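DegV family protein (Streptococcus agalactiae, PDB 3LUP) binds a long-chain fatty acid, here elaidic acid, and may take part in lipid transport or fatty acid metabolism, although its precise function is unknown. Local coordinates at residues 6-11 with 133-138; 74-79 with 115-120; 88-93 with 149-154; 78-83 with 108-113. One frame throughout, in Å; residues are numbered along the deposited sequence.

Contact 1. Residues 6-11 with 133-138; sequences LALITD and NALMCS
Strand 6-11, which brings Leu6 and Leu8 to the contact, runs antiparallel to helix segment 133-138: the angle between the axes is 177° and their closest approach 9.9 Å. The backbones come nearest at Leu6 with Ser138 and at Leu8 with Leu135, where the CA atoms are 7.7 Å and 8.1 Å apart. Leu8 fills most of the gap, and its two methyls divide the work. CD2 rests on the CB of Ala134 at 3.9 Å, whereas CD1 meets CD1 of Leu135, the two leucine side chains sliding past one another in opposite directions. Two residues earlier in the strand, Leu6 sends CD2 to the CB of Ser138 at 4.0 Å. Its CG lies anti to the backbone N (chi1 170°), which carries the branch out over the last turn of the helix. The alternate residues Ala7 and Ile9 turn their side chains to the other face of the sheet and meet Leu79 of helix 69-81. Phe144 of the following helix flanks Leu6, and Ile20 and Val26 flank Leu135. With methyl and methylene groups making every close approach, the contact is apolar packing, consistent with side-chain shape rather than directional bonds fixing how the helix lies here.

Contact 2. Residues 74-79 with 115-120; sequences DLLCQL and IAFPDT
Asp119 OD1 accepts hydrogen bonds from the backbone N atoms of Ala94 and Lys121 and so fixes the loop just beyond Phe117, the residue whose ring meets Leu76 across the contact. Phe117 is itself held through its backbone, since its carbonyl O takes a hydrogen bond from the indole NE1 of Trp100. Across the segments the evidence is purely apolar. Leu76 points from helix 69-81 toward the strand end, with CG anti to the carbonyl carbon (chi1 -76°), and its CD1 makes both contacts. That methyl lies 4.5 Å from CD1 of Ile115 and equally 4.5 Å from CZ of Phe117, which it reaches at the ring edge, near the ring plane. Ile115 serves two neighbours: its CD1 faces Leu76, while its CG2 sits 3.6 Å above one face of the Phe117 ring, offset toward the rim. The CA atoms of Leu76 and Ile115 remain 9.5 Å apart, so side chains alone bridge the layers. Strand 114-116 is an outermost strand of the four-stranded parallel sheet and bonds to strand 86-89 through Ala116. Val87 of that strand touches both Leu76 and Ile115, while Ala116 faces helix 144-155 on the reverse side of the sheet.

Contact 3. Residues 88-93 with 149-154; sequences LGLFIA and NKIQSQ
Ile151 carries this contact for helix 144-155, meeting Leu88 and Leu90 and burying more surface than either. Its CB points toward segment 88-93 but stays beyond contact range of both leucines; the branches leaving it do the touching. CG2, anti to the backbone N, meets CD2 of Leu90 at 4.0 Å, the two side chains crossing obliquely. CG1 leaves on the other side, anti to the carbonyl carbon (chi1 -68°), and approaches CD2 of Leu88 more loosely at 4.5 Å. The terminal CD1 turns to the preceding helix, where it lies 4.0 Å from CB of Asn133. One isoleucine is thus wedged between two leucines of segment 88-93 and a neighbouring helix. The leucines are two apart in sequence and so present the same side of the extended chain, which explains why both reach it. On the outer side of the helix, Lys150 O accepts two donors from the same face of its plane: Gln154 N at 3.0 Å and Ser153 OG at 3.1 Å, the hydroxyl standing 39° out of the carbonyl plane. Gln154 then ties helices together, its OE1 taking a hydrogen bond from Asn133 ND2. Beyond Leu90 the chain passes to Ile92, which touches the bound elaidic acid. A helix packed on a parallel sheet, with the ligand met in the chain that follows a parallel strand, is the familiar layout of binding sites in alpha/beta folds, here in the DegV family.

Contact 4. Residues 78-83 with 108-113; sequences QLEKEG and EEHPNL
Glu80 buries the largest area in this contact, followed by Leu113 and Asn112, and these three residues define it. The Glu80 side chain leaves helix 69-81 almost fully extended, with CG anti to the backbone N (chi1 -179°) and the next torsion also trans, so the carboxylate is carried out over the turn at 110-113. Its CD lies 3.6 Å from CB of Asn112, and both carboxylate oxygens approach the same methylene. The amide of Asn112 is tilted 62° from the carboxylate plane. Its OD1 stays 3.8 Å from Glu80 OE2, two acceptors side by side, so packing and not bonding joins this pair. Leu113 packs against the base of the glutamate: its CD2 meets Glu80 CA at 4.1 Å and its CD1 meets Glu80 CB at 4.3 Å. His110 adds a smaller polar element. Glu80 OE1 stands at the edge of the imidazole, near its plane and 4.1 Å from ND1, while the ring is held from its other nitrogen by a hydrogen bond between NE2 and Asp73 OD1. Two acidic groups so placed would probably favour the protonated imidazole, though its charge is not seen. The turn that presents these residues is closed by Leu113 N bonding to His110 O at 3.3 Å. Past Glu80 the helix gives way, Gly83 being the first residue to leave helical phi/psi, with a positive phi and two bonds back into the last turn. The contact therefore sets a Schellman-terminated helix against the type I beta turn that leads into the edge strand of a parallel alpha/beta sheet.

How the contacts relate
From the N terminus, strand 6-11 is the first segment met, and contact 1 closes the longest loop, ending at helix 124-138. Contacts 2 and 4 lie wholly within that loop; both start on helix 69-81, share Gln78 and Leu79, and end on successive pieces of chain, 108-113 and then 115-120. Contact 3 begins at 88-93, inside all three loops, and ends at 149-154, beyond them, so it crosses each of the others. Contacts 1 to 3 tie helices to the two faces of one parallel sheet, 69-81 on one, 124-138 and 144-155 on the other; contact 4 ties helix 69-81 to the turn leading into strand 114-116. Leu79 packing on Ala7 and Ile9 links contacts 1, 2 and 4 directly.

Contact 1. Residues 6-11 with 133-138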
loop_
_atom_site.group_PDB
_atom_site.type_symbol
_atom_site.label_atom_id
_atom_site.label_comp_id
_atom_site.label_asym_id
_atom_site.label_seq_id
_atom_site.Cartn_x
_atom_site.Cartn_y
_atom_site.Cartn_z
ATOM N N LEU A 6 21.791 7.733 -3.440
ATOM C CA LEU A 6 20.400 7.890 -3.047
ATOM C C LEU A 6 19.916 6.679 -2.262
ATOM O O LEU A 6 20.153 5.533 -2.669
ATOM C CB LEU A 6 19.531 8.086 -4.287
ATOM C CG LEU A 6 18.006 8.033 -4.132
ATOM C CD1 LEU A 6 17.488 9.280 -3.396
ATOM C CD2 LEU A 6 17.335 7.880 -5.489
ATOM N N ALA A 7 19.256 6.930 -1.131
ATOM C CA ALA A 7 18.684 5.854 -0.349
ATOM C C ALA A 7 17.181 5.827 -0.548
ATOM O O ALA A 7 16.539 6.879 -0.747
ATOM C CB ALA A 7 19.013 6.016 1.092
ATOM N N LEU A 8 16.619 4.625 -0.497
ATOM C CA LEU A 8 15.181 4.491 -0.523
ATOM C C LEU A 8 14.601 3.907 0.745
ATOM O O LEU A 8 14.965 2.804 1.169
ATOM C CB LEU A 8 14.699 3.731 -1.767
ATOM C CG LEU A 8 14.243 4.787 -2.770
ATOM C CD1 LEU A 8 15.323 5.029 -3.804
ATOM C CD2 LEU A 8 12.912 4.446 -3.409
ATOM N N ILE A 9 13.699 4.670 1.360
ATOM C CA ILE A 9 13.035 4.191 2.566
ATOM C C ILE A 9 11.531 3.998 2.357
ATOM O O ILE A 9 10.834 4.833 1.737
ATOM C CB ILE A 9 13.322 5.069 3.817
ATOM C CG1 ILE A 9 14.816 5.132 4.110
ATOM C CG2 ILE A 9 12.686 4.476 5.048
ATOM C CD1 ILE A 9 15.554 6.198 3.366
ATOM N N THR A 10 11.064 2.867 2.879
ATOM C CA THR A 10 9.675 2.488 2.810
ATOM C C THR A 10 9.307 1.723 4.067
ATOM O O THR A 10 10.123 1.597 4.965
ATOM C CB THR A 10 9.380 1.652 1.544
ATOM O OG1 THR A 10 7.969 1.388 1.478
ATOM C CG2 THR A 10 10.158 0.345 1.554
ATOM N N ASP A 11 8.080 1.227 4.135
ATOM C CA ASP A 11 7.652 0.453 5.281
ATOM C C ASP A 11 7.149 -0.889 4.791
ATOM O O ASP A 11 7.037 -1.108 3.598
ATOM C CB ASP A 11 6.595 1.210 6.093
ATOM C CG ASP A 11 5.448 1.725 5.229
ATOM O OD1 ASP A 11 4.777 0.891 4.554
ATOM O OD2 ASP A 11 5.229 2.969 5.229
ATOM N N ASN A 133 10.425 1.872 -9.256
ATOM C CA ASN A 133 10.496 2.906 -10.293
ATOM C C ASN A 133 11.584 3.927 -10.011
ATOM O O ASN A 133 12.394 4.243 -10.888
ATOM C CB ASN A 133 9.149 3.616 -10.485
ATOM C CG ASN A 133 8.106 2.716 -11.095
ATOM O OD1 ASN A 133 8.369 1.544 -11.354
ATOM N ND2 ASN A 133 6.907 3.245 -11.313
ATOM N N ALA A 134 11.609 4.426 -8.781
ATOM C CA ALA A 134 12.577 5.435 -8.393
ATOM C C ALA A 134 13.987 4.882 -8.550
ATOM O O ALA A 134 14.909 5.608 -8.910
ATOM C CB ALA A 134 12.335 5.890 -6.969
ATOM N N LEU A 135 14.138 3.585 -8.297
ATOM C CA LEU A 135 15.422 2.908 -8.470
ATOM C C LEU A 135 15.932 2.906 -9.902
ATOM O O LEU A 135 17.086 3.261 -10.140
ATOM C CB LEU A 135 15.365 1.482 -7.928
ATOM C CG LEU A 135 16.065 1.267 -6.587
ATOM C CD1 LEU A 135 15.398 2.026 -5.468
ATOM C CD2 LEU A 135 16.092 -0.213 -6.283
HETATM N N MSE A 136 15.076 2.512 -10.847
HETATM C CA MSE A 136 15.456 2.501 -12.261
HETATM C C MSE A 136 15.737 3.931 -12.777
HETATM O O MSE A 136 16.582 4.117 -13.652
HETATM C CB MSE A 136 14.388 1.829 -13.139
HETATM C CG MSE A 136 13.790 0.510 -12.647
HETATM SE SE MSE A 136 12.181 0.068 -13.751
HETATM C CE MSE A 136 13.080 -0.376 -15.445
ATOM N N CYS A 137 15.017 4.922 -12.239
ATOM C CA CYS A 137 15.248 6.342 -12.546
ATOM C C CYS A 137 16.638 6.801 -12.107
ATOM O O CYS A 137 17.327 7.527 -12.832
ATOM C CB CYS A 137 14.216 7.208 -11.833
ATOM S SG CYS A 137 12.578 7.182 -12.542
ATOM N N SER A 138 17.017 6.385 -10.899
ATOM C CA SER A 138 18.331 6.632 -10.340
ATOM C C SER A 138 19.364 5.956 -11.223
ATOM O O SER A 138 20.343 6.582 -11.636
ATOM C CB SER A 138 18.383 6.089 -8.904
ATOM O OG SER A 138 19.699 5.985 -8.391
#

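Contact 2. Residues 74-79 with 115-120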
loop_
_atom_site.group_PDB
_atom_site.type_symbol
_atom_site.label_atom_id
_atom_site.label_comp_id
_atom_site.label_asym_id
_atom_site.label_seq_id
_atom_site.Cartn_x
_atom_site.Cartn_y
_atom_site.Cartn_z
ATOM N N ASP A 74 17.107 7.508 13.452
ATOM C CA ASP A 74 18.398 6.826 13.556
ATOM C C ASP A 74 18.903 6.264 12.208
ATOM O O ASP A 74 20.117 6.213 11.957
ATOM C CB ASP A 74 18.332 5.711 14.614
ATOM C CG ASP A 74 18.004 6.237 16.032
ATOM O OD1 ASP A 74 18.454 7.354 16.401
ATOM O OD2 ASP A 74 17.301 5.515 16.789
ATOM N N LEU A 75 17.969 5.843 11.354
ATOM C CA LEU A 75 18.294 5.377 10.009
ATOM C C LEU A 75 18.806 6.525 9.130
ATOM O O LEU A 75 19.746 6.355 8.345
ATOM C CB LEU A 75 17.076 4.731 9.351
ATOM C CG LEU A 75 17.301 4.128 7.959
ATOM C CD1 LEU A 75 18.410 3.068 7.950
ATOM C CD2 LEU A 75 16.022 3.530 7.450
ATOM N N LEU A 76 18.171 7.684 9.264
ATOM C CA LEU A 76 18.578 8.858 8.528
ATOM C C LEU A 76 20.000 9.254 8.878
ATOM O O LEU A 76 20.816 9.519 7.993
ATOM C CB LEU A 76 17.616 10.020 8.784
ATOM C CG LEU A 76 16.262 9.960 8.072
ATOM C CD1 LEU A 76 15.523 11.243 8.302
ATOM C CD2 LEU A 76 16.429 9.739 6.593
ATOM N N CYS A 77 20.291 9.279 10.171
ATOM C CA CYS A 77 21.622 9.596 10.664
ATOM C C CYS A 77 22.647 8.581 10.144
ATOM O O CYS A 77 23.699 8.964 9.632
ATOM C CB CYS A 77 21.605 9.650 12.194
ATOM S SG CYS A 77 23.219 9.886 12.944
ATOM N N GLN A 78 22.313 7.293 10.258
ATOM C CA GLN A 78 23.137 6.189 9.736
ATOM C C GLN A 78 23.442 6.308 8.230
ATOM O O GLN A 78 24.568 6.061 7.790
ATOM C CB GLN A 78 22.480 4.833 10.063
ATOM C CG GLN A 78 23.412 3.627 9.980
ATOM C CD GLN A 78 24.713 3.799 10.799
ATOM O OE1 GLN A 78 24.704 4.360 11.898
ATOM N NE2 GLN A 78 25.833 3.298 10.259
ATOM N N LEU A 79 22.442 6.694 7.449
ATOM C CA LEU A 79 22.620 6.880 6.010
ATOM C C LEU A 79 23.590 8.026 5.705
ATOM O O LEU A 79 24.462 7.898 4.840
ATOM C CB LEU A 79 21.262 7.092 5.320
ATOM C CG LEU A 79 20.302 5.889 5.342
ATOM C CD1 LEU A 79 18.866 6.299 5.111
ATOM C CD2 LEU A 79 20.709 4.857 4.335
ATOM N N ILE A 115 16.220 15.355 1.117
ATOM C CA ILE A 115 15.214 14.370 1.511
ATOM C C ILE A 115 13.845 14.742 0.979
ATOM O O ILE A 115 13.395 15.875 1.147
ATOM C CB ILE A 115 15.115 14.269 3.048
ATOM C CG1 ILE A 115 16.481 13.954 3.651
ATOM C CG2 ILE A 115 14.105 13.213 3.458
ATOM C CD1 ILE A 115 16.575 14.251 5.137
ATOM N N ALA A 116 13.175 13.785 0.347
ATOM C CA ALA A 116 11.791 13.995 -0.062
ATOM C C ALA A 116 10.912 12.851 0.417
ATOM O O ALA A 116 11.202 11.674 0.149
ATOM C CB ALA A 116 11.686 14.176 -1.564
ATOM N N PHE A 117 9.862 13.210 1.158
ATOM C CA PHE A 117 8.856 12.264 1.619
ATOM C C PHE A 117 7.499 12.585 0.981
ATOM O O PHE A 117 6.573 12.989 1.686
ATOM C CB PHE A 117 8.693 12.315 3.143
ATOM C CG PHE A 117 9.896 11.839 3.935
ATOM C CD1 PHE A 117 10.716 10.812 3.475
ATOM C CD2 PHE A 117 10.182 12.413 5.179
ATOM C CE1 PHE A 117 11.819 10.394 4.224
ATOM C CE2 PHE A 117 11.275 11.997 5.937
ATOM C CZ PHE A 117 12.092 10.990 5.463
ATOM N N PRO A 118 7.361 12.392 -0.350
ATOM C CA PRO A 118 6.048 12.702 -0.972
ATOM C C PRO A 118 4.951 11.744 -0.491
ATOM O O PRO A 118 5.225 10.568 -0.171
ATOM C CB PRO A 118 6.310 12.511 -2.467
ATOM C CG PRO A 118 7.440 11.484 -2.516
ATOM C CD PRO A 118 8.289 11.723 -1.291
ATOM N N ASP A 119 3.724 12.247 -0.412
ATOM C CA ASP A 119 2.623 11.413 0.028
ATOM C C ASP A 119 2.280 10.446 -1.096
ATOM O O ASP A 119 1.889 10.854 -2.195
ATOM C CB ASP A 119 1.417 12.271 0.425
ATOM C CG ASP A 119 0.201 11.437 0.847
ATOM O OD1 ASP A 119 0.339 10.225 1.161
ATOM O OD2 ASP A 119 -0.907 12.019 0.869
ATOM N N THR A 120 2.431 9.159 -0.818
ATOM C CA THR A 120 2.227 8.155 -1.849
ATOM C C THR A 120 0.760 7.939 -2.116
ATOM O O THR A 120 0.407 7.505 -3.197
ATOM C CB THR A 120 2.875 6.811 -1.505
ATOM O OG1 THR A 120 2.215 6.239 -0.364
ATOM C CG2 THR A 120 4.357 7.000 -1.220
#

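Contact 3. Residues 88-93 with 149-154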
loop_
_atom_site.group_PDB
_atom_site.type_symbol
_atom_site.label_atom_id
_atom_site.label_comp_id
_atom_site.label_asym_id
_atom_site.label_seq_id
_atom_site.Cartn_x
_atom_site.Cartn_y
_atom_site.Cartn_z
ATOM N N LEU A 88 14.858 9.335 -0.644
ATOM C CA LEU A 88 13.428 9.329 -1.000
ATOM C C LEU A 88 12.631 8.362 -0.122
ATOM O O LEU A 88 12.845 7.143 -0.152
ATOM C CB LEU A 88 13.234 9.006 -2.480
ATOM C CG LEU A 88 11.834 9.168 -3.078
ATOM C CD1 LEU A 88 11.310 10.580 -2.932
ATOM C CD2 LEU A 88 11.878 8.779 -4.540
ATOM N N GLY A 89 11.734 8.924 0.686
ATOM C CA GLY A 89 10.900 8.138 1.595
ATOM C C GLY A 89 9.516 7.982 1.001
ATOM O O GLY A 89 8.797 8.978 0.805
ATOM N N LEU A 90 9.164 6.730 0.693
ATOM C CA LEU A 90 7.868 6.366 0.086
ATOM C C LEU A 90 7.056 5.435 1.005
ATOM O O LEU A 90 7.132 4.200 0.922
ATOM C CB LEU A 90 8.072 5.724 -1.286
ATOM C CG LEU A 90 8.644 6.597 -2.401
ATOM C CD1 LEU A 90 8.866 5.749 -3.646
ATOM C CD2 LEU A 90 7.733 7.773 -2.707
ATOM N N PHE A 91 6.287 6.060 1.890
ATOM C CA PHE A 91 5.568 5.345 2.922
ATOM C C PHE A 91 4.068 5.292 2.651
ATOM O O PHE A 91 3.542 6.017 1.787
ATOM C CB PHE A 91 5.819 5.993 4.283
ATOM C CG PHE A 91 7.270 6.196 4.596
ATOM C CD1 PHE A 91 8.074 5.113 4.954
ATOM C CD2 PHE A 91 7.833 7.469 4.526
ATOM C CE1 PHE A 91 9.419 5.289 5.224
ATOM C CE2 PHE A 91 9.166 7.668 4.806
ATOM C CZ PHE A 91 9.975 6.573 5.153
ATOM N N ILE A 92 3.405 4.414 3.405
ATOM C CA ILE A 92 1.950 4.322 3.501
ATOM C C ILE A 92 1.205 5.689 3.394
ATOM O O ILE A 92 1.653 6.711 3.939
ATOM C CB ILE A 92 1.592 3.546 4.806
ATOM C CG1 ILE A 92 0.104 3.229 4.897
ATOM C CG2 ILE A 92 2.054 4.298 6.051
ATOM C CD1 ILE A 92 -0.190 1.941 5.660
ATOM N N ALA A 93 0.085 5.689 2.664
ATOM C CA ALA A 93 -0.797 6.861 2.486
ATOM C C ALA A 93 -1.049 7.720 3.727
ATOM O O ALA A 93 -1.443 7.207 4.770
ATOM C CB ALA A 93 -2.138 6.393 1.928
ATOM N N ASN A 149 9.912 14.312 -9.169
ATOM C CA ASN A 149 8.922 14.800 -10.088
ATOM C C ASN A 149 8.164 13.651 -10.752
ATOM O O ASN A 149 6.931 13.592 -10.693
ATOM C CB ASN A 149 9.638 15.608 -11.136
ATOM C CG ASN A 149 9.051 16.944 -11.305
ATOM O OD1 ASN A 149 8.094 17.111 -12.069
ATOM N ND2 ASN A 149 9.615 17.936 -10.605
ATOM N N LYS A 150 8.921 12.747 -11.375
ATOM C CA LYS A 150 8.371 11.584 -12.060
ATOM C C LYS A 150 7.551 10.737 -11.096
ATOM O O LYS A 150 6.493 10.223 -11.464
ATOM C CB LYS A 150 9.492 10.750 -12.679
ATOM C CG LYS A 150 9.024 9.686 -13.664
ATOM C CD LYS A 150 10.177 9.256 -14.588
ATOM C CE LYS A 150 9.891 7.956 -15.345
ATOM N NZ LYS A 150 9.169 8.157 -16.622
ATOM N N ILE A 151 8.023 10.610 -9.859
ATOM C CA ILE A 151 7.310 9.814 -8.890
ATOM C C ILE A 151 6.003 10.480 -8.440
ATOM O O ILE A 151 4.984 9.806 -8.339
ATOM C CB ILE A 151 8.196 9.420 -7.702
ATOM C CG1 ILE A 151 9.290 8.434 -8.145
ATOM C CG2 ILE A 151 7.351 8.813 -6.589
ATOM C CD1 ILE A 151 8.816 7.005 -8.390
ATOM N N GLN A 152 6.016 11.792 -8.206
ATOM C CA GLN A 152 4.790 12.534 -7.859
ATOM C C GLN A 152 3.686 12.444 -8.904
ATOM O O GLN A 152 2.508 12.236 -8.560
ATOM C CB GLN A 152 5.093 13.995 -7.532
ATOM C CG GLN A 152 5.117 14.264 -6.030
ATOM C CD GLN A 152 6.044 15.415 -5.631
ATOM O OE1 GLN A 152 6.518 16.190 -6.484
ATOM N NE2 GLN A 152 6.310 15.530 -4.319
ATOM N N SER A 153 4.062 12.594 -10.173
ATOM C CA SER A 153 3.113 12.416 -11.272
ATOM C C SER A 153 2.656 10.955 -11.392
ATOM O O SER A 153 1.529 10.694 -11.807
ATOM C CB SER A 153 3.674 12.942 -12.604
ATOM O OG SER A 153 4.660 12.080 -13.142
ATOM N N GLN A 154 3.529 10.016 -11.022
ATOM C CA GLN A 154 3.161 8.598 -10.969
ATOM C C GLN A 154 2.198 8.326 -9.834
ATOM O O GLN A 154 1.247 7.558 -9.984
ATOM C CB GLN A 154 4.389 7.710 -10.804
ATOM C CG GLN A 154 5.032 7.317 -12.110
ATOM C CD GLN A 154 6.179 6.368 -11.893
ATOM O OE1 GLN A 154 6.318 5.771 -10.821
ATOM N NE2 GLN A 154 7.018 6.223 -12.908
#

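Contact 4. Residues 78-83 with 108-113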
loop_
_atom_site.group_PDB
_atom_site.type_symbol
_atom_site.label_atom_id
_atom_site.label_comp_id
_atom_site.label_asym_id
_atom_site.label_seq_id
_atom_site.Cartn_x
_atom_site.Cartn_y
_atom_site.Cartn_z
ATOM N N GLN A 78 22.313 7.293 10.258
ATOM C CA GLN A 78 23.137 6.189 9.736
ATOM C C GLN A 78 23.442 6.308 8.230
ATOM O O GLN A 78 24.568 6.061 7.790
ATOM C CB GLN A 78 22.480 4.833 10.063
ATOM C CG GLN A 78 23.412 3.627 9.980
ATOM C CD GLN A 78 24.713 3.799 10.799
ATOM O OE1 GLN A 78 24.704 4.360 11.898
ATOM N NE2 GLN A 78 25.833 3.298 10.259
ATOM N N LEU A 79 22.442 6.694 7.449
ATOM C CA LEU A 79 22.620 6.880 6.010
ATOM C C LEU A 79 23.590 8.026 5.705
ATOM O O LEU A 79 24.462 7.898 4.840
ATOM C CB LEU A 79 21.262 7.092 5.320
ATOM C CG LEU A 79 20.302 5.889 5.342
ATOM C CD1 LEU A 79 18.866 6.299 5.111
ATOM C CD2 LEU A 79 20.709 4.857 4.335
ATOM N N GLU A 80 23.444 9.128 6.443
ATOM C CA GLU A 80 24.327 10.286 6.325
ATOM C C GLU A 80 25.789 9.908 6.513
ATOM O O GLU A 80 26.638 10.350 5.743
ATOM C CB GLU A 80 23.922 11.360 7.333
ATOM C CG GLU A 80 24.736 12.658 7.324
ATOM C CD GLU A 80 24.176 13.690 8.320
ATOM O OE1 GLU A 80 22.930 13.902 8.354
ATOM O OE2 GLU A 80 24.977 14.288 9.079
ATOM N N LYS A 81 26.080 9.098 7.532
ATOM C CA LYS A 81 27.457 8.652 7.767
ATOM C C LYS A 81 27.873 7.435 6.927
ATOM O O LYS A 81 29.049 7.129 6.800
ATOM C CB LYS A 81 27.768 8.478 9.259
ATOM C CG LYS A 81 26.791 7.662 10.062
ATOM C CD LYS A 81 26.925 8.008 11.548
ATOM C CE LYS A 81 26.497 6.837 12.421
ATOM N NZ LYS A 81 26.215 7.221 13.842
ATOM N N GLU A 82 26.903 6.769 6.322
ATOM C CA GLU A 82 27.220 5.712 5.384
ATOM C C GLU A 82 27.559 6.322 4.005
ATOM O O GLU A 82 27.884 5.590 3.057
ATOM C CB GLU A 82 26.068 4.698 5.328
ATOM C CG GLU A 82 26.521 3.288 5.618
ATOM C CD GLU A 82 25.453 2.404 6.264
ATOM O OE1 GLU A 82 24.300 2.347 5.755
ATOM O OE2 GLU A 82 25.790 1.739 7.278
ATOM N N GLY A 83 27.497 7.659 3.908
ATOM C CA GLY A 83 27.842 8.391 2.684
ATOM C C GLY A 83 26.735 8.712 1.674
ATOM O O GLY A 83 27.012 9.282 0.613
ATOM N N GLU A 108 13.848 18.838 8.289
ATOM C CA GLU A 108 14.608 19.953 8.872
ATOM C C GLU A 108 15.686 19.530 9.878
ATOM O O GLU A 108 16.630 20.286 10.124
ATOM C CB GLU A 108 13.655 20.954 9.527
ATOM C CG GLU A 108 13.189 22.061 8.590
ATOM C CD GLU A 108 12.794 21.537 7.216
ATOM O OE1 GLU A 108 11.752 20.837 7.105
ATOM O OE2 GLU A 108 13.540 21.826 6.251
ATOM N N GLU A 109 15.536 18.327 10.444
ATOM C CA GLU A 109 16.446 17.797 11.480
ATOM C C GLU A 109 17.689 17.104 10.906
ATOM O O GLU A 109 18.623 16.795 11.651
ATOM C CB GLU A 109 15.721 16.815 12.417
ATOM C CG GLU A 109 14.405 17.314 13.011
ATOM C CD GLU A 109 14.581 18.323 14.133
ATOM O OE1 GLU A 109 15.681 18.375 14.725
ATOM O OE2 GLU A 109 13.608 19.055 14.431
ATOM N N HIS A 110 17.681 16.847 9.595
ATOM C CA HIS A 110 18.830 16.263 8.890
ATOM C C HIS A 110 19.230 17.116 7.689
ATOM O O HIS A 110 19.043 16.707 6.535
ATOM C CB HIS A 110 18.520 14.832 8.466
ATOM C CG HIS A 110 18.301 13.915 9.621
ATOM N ND1 HIS A 110 19.300 13.119 10.138
ATOM C CD2 HIS A 110 17.206 13.691 10.382
ATOM C CE1 HIS A 110 18.822 12.428 11.157
ATOM N NE2 HIS A 110 17.557 12.762 11.330
ATOM N N PRO A 111 19.792 18.308 7.954
ATOM C CA PRO A 111 20.065 19.244 6.868
ATOM C C PRO A 111 21.206 18.800 5.936
ATOM O O PRO A 111 21.356 19.356 4.848
ATOM C CB PRO A 111 20.416 20.539 7.606
ATOM C CG PRO A 111 20.951 20.084 8.898
ATOM C CD PRO A 111 20.232 18.835 9.257
ATOM N N ASN A 112 21.974 17.792 6.347
ATOM C CA ASN A 112 23.070 17.273 5.523
ATOM C C ASN A 112 22.665 16.255 4.457
ATOM O O ASN A 112 23.521 15.760 3.732
ATOM C CB ASN A 112 24.203 16.739 6.392
ATOM C CG ASN A 112 24.979 17.856 7.082
ATOM O OD1 ASN A 112 24.884 18.023 8.303
ATOM N ND2 ASN A 112 25.749 18.632 6.303
ATOM N N LEU A 113 21.368 15.959 4.361
ATOM C CA LEU A 113 20.825 15.152 3.263
ATOM C C LEU A 113 19.727 15.915 2.549
ATOM O O LEU A 113 19.043 16.741 3.156
ATOM C CB LEU A 113 20.214 13.851 3.778
ATOM C CG LEU A 113 21.048 12.821 4.531
ATOM C CD1 LEU A 113 20.131 12.099 5.510
ATOM C CD2 LEU A 113 21.738 11.847 3.573
#